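Local coordinates for protein Glucanase/chitosanase (Paenibacillus fukuinensis, PDB 4ZZ5) that binds chitosan through this CBM32 carbohydrate-binding module, a beta-sandwich domain of a larger enzyme that probably hydrolyses chitosan and glucan chains, at residues E21-G24 against H25-D28. Residues are numbered along the deposited sequence; the frame is centred on the assembly and turned at random.
Sequences ETAG and HEGD
His25 N donates to Thr22 O (3.0 Å, N-H...O angle 153°), closing a type II beta turn over Thr22 to His25 in the surface loop that links strands 15-17 and 39-40 of the CBM32 beta-sandwich. Gly24 holds the third position of the turn with a positive phi, a backbone conformation in which any side chain would collide with the carbonyl oxygen of Ala23. From this turn the His25 side chain runs back along the loop. Its CB lies 3.5 Å from Thr22 O; CG comes within 3.8 Å of Gly24 C; CD2 meets Thr22 CG2 at 3.7 Å, and ND1 makes a weak hydrogen bond to Arg38 O. The extended Glu21 side chain lies alongside, its carboxylate turned 33° from the imidazole plane; Glu21 OE1 sits at the ring edge, 3.2 Å from His25 NE2 but poorly angled for a hydrogen bond, while OE2 is hydrogen-bonded to Tyr43 OH. Backbone hydrogen bonds of Glu21 and His25 with Ala40 tie the loop to strand 39-40. Beyond the turn, Glu26 bends at chi2 (86°), folding its carboxylate back towards the peptide N-H of Gly24. The other carboxylate oxygen, Glu26 OE1, forms a salt bridge with Lys29 NZ. An alanine in place of Glu26 would probably leave both Gly24 N and the Lys29 ammonium without this carboxylate partner. The Gly24 N to Glu26 OE2 bond is 2.9 Å long and nearly straight, with the donor above the carboxylate plane.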
ATOM      1  N   GLU A  21      -6.977  -3.636  12.091  1.00  9.68           N
ATOM      2  CA  GLU A  21      -6.823  -4.478  13.299  1.00 10.77           C
ATOM      3  C   GLU A  21      -7.579  -3.873  14.431  1.00 11.04           C
ATOM      4  O   GLU A  21      -8.193  -4.705  15.194  1.00 13.50           O
ATOM      5  CB  GLU A  21      -5.360  -4.478  13.634  1.00 11.86           C
ATOM      6  CG  GLU A  21      -4.889  -5.270  14.903  1.00 13.91           C
ATOM      7  CD  GLU A  21      -3.331  -5.053  15.109  1.00 15.25           C
ATOM      8  OE1 GLU A  21      -2.866  -3.926  15.130  1.00 22.05           O
ATOM      9  OE2 GLU A  21      -2.575  -5.974  15.329  1.00 22.91           O
ATOM     10  N   THR A  22      -7.548  -2.603  14.591  1.00 10.48           N
ATOM     11  CA  THR A  22      -8.065  -1.874  15.787  1.00 13.23           C
ATOM     12  C   THR A  22      -8.200  -0.410  15.424  1.00 10.96           C
ATOM     13  O   THR A  22      -7.447   0.059  14.511  1.00 10.00           O
ATOM     14  CB  THR A  22      -7.081  -2.088  16.980  1.00 18.26           C
ATOM     15  OG1 THR A  22      -7.753  -1.750  18.164  1.00 21.53           O
ATOM     16  CG2 THR A  22      -5.922  -1.367  16.909  1.00 16.22           C
ATOM     17  N   ALA A  23      -9.019   0.412  16.095  1.00 11.00           N
ATOM     18  CA  ALA A  23      -9.027   1.762  15.963  1.00 11.00           C
ATOM     19  C   ALA A  23      -7.633   2.323  16.184  1.00 10.14           C
ATOM     20  O   ALA A  23      -6.911   1.871  17.120  1.00 10.90           O
ATOM     21  CB  ALA A  23     -10.003   2.478  16.883  1.00 13.39           C
ATOM     22  N   GLY A  24      -7.215   3.314  15.446  1.00  9.01           N
ATOM     23  CA  GLY A  24      -5.868   3.829  15.480  1.00  9.02           C
ATOM     24  C   GLY A  24      -4.860   3.172  14.493  1.00  8.33           C
ATOM     25  O   GLY A  24      -3.779   3.693  14.302  1.00  8.79           O
ATOM     26  N   HIS A  25      -5.271   2.053  13.902  1.00  9.15           N
ATOM     27  CA  HIS A  25      -4.502   1.371  12.868  1.00  9.20           C
ATOM     28  C   HIS A  25      -5.143   1.501  11.469  1.00  9.05           C
ATOM     29  O   HIS A  25      -4.979   0.542  10.665  1.00  8.45           O
ATOM     30  CB  HIS A  25      -4.170  -0.031  13.245  1.00  9.52           C
ATOM     31  CG  HIS A  25      -3.037  -0.201  14.214  1.00 10.50           C
ATOM     32  ND1 HIS A  25      -2.011   0.618  14.429  1.00 11.75           N
ATOM     33  CD2 HIS A  25      -2.773  -1.301  14.998  1.00 15.06           C
ATOM     34  CE1 HIS A  25      -1.145   0.121  15.343  1.00 10.54           C
ATOM     35  NE2 HIS A  25      -1.614  -1.029  15.677  1.00 15.95           N
ATOM     36  N   GLU A  26      -5.857   2.568  11.205  1.00  8.07           N
ATOM     37  CA  GLU A  26      -6.504   2.748   9.925  1.00  8.38           C
ATOM     38  C   GLU A  26      -5.495   3.110   8.819  1.00  8.31           C
ATOM     39  O   GLU A  26      -4.312   3.422   9.055  1.00  8.52           O
ATOM     40  CB  GLU A  26      -7.483   3.869  10.007  1.00  9.80           C
ATOM     41  CG  GLU A  26      -8.544   3.715  11.124  1.00 11.69           C
ATOM     42  CD  GLU A  26      -8.112   4.219  12.483  1.00 10.58           C
ATOM     43  OE1 GLU A  26      -7.006   4.690  12.665  1.00  9.41           O
ATOM     44  OE2 GLU A  26      -9.039   4.130  13.392  1.00 12.94           O
ATOM     45  N   GLY A  27      -6.004   3.048   7.568  1.00  8.12           N
ATOM     46  CA  GLY A  27      -5.141   3.333   6.391  1.00  7.83           C
ATOM     47  C   GLY A  27      -4.502   4.663   6.379  1.00  7.37           C
ATOM     48  O   GLY A  27      -3.400   4.835   5.922  1.00  8.34           O
ATOM     49  N   ASP A  28      -5.144   5.679   7.005  1.00  8.04           N
ATOM     50  CA  ASP A  28      -4.570   6.977   6.990  1.00  9.18           C
ATOM     51  C   ASP A  28      -3.225   7.043   7.742  1.00  8.89           C
ATOM     52  O   ASP A  28      -2.410   7.903   7.515  1.00  9.74           O
ATOM     53  CB  ASP A  28      -5.562   8.020   7.588  1.00 11.50           C
ATOM     54  CG  ASP A  28      -6.027   7.636   8.979  1.00 15.20           C
ATOM     55  OD1 ASP A  28      -6.919   6.813   9.034  1.00 19.21           O
ATOM     56  OD2 ASP A  28      -5.518   8.217   9.926  1.00 19.28           O
TER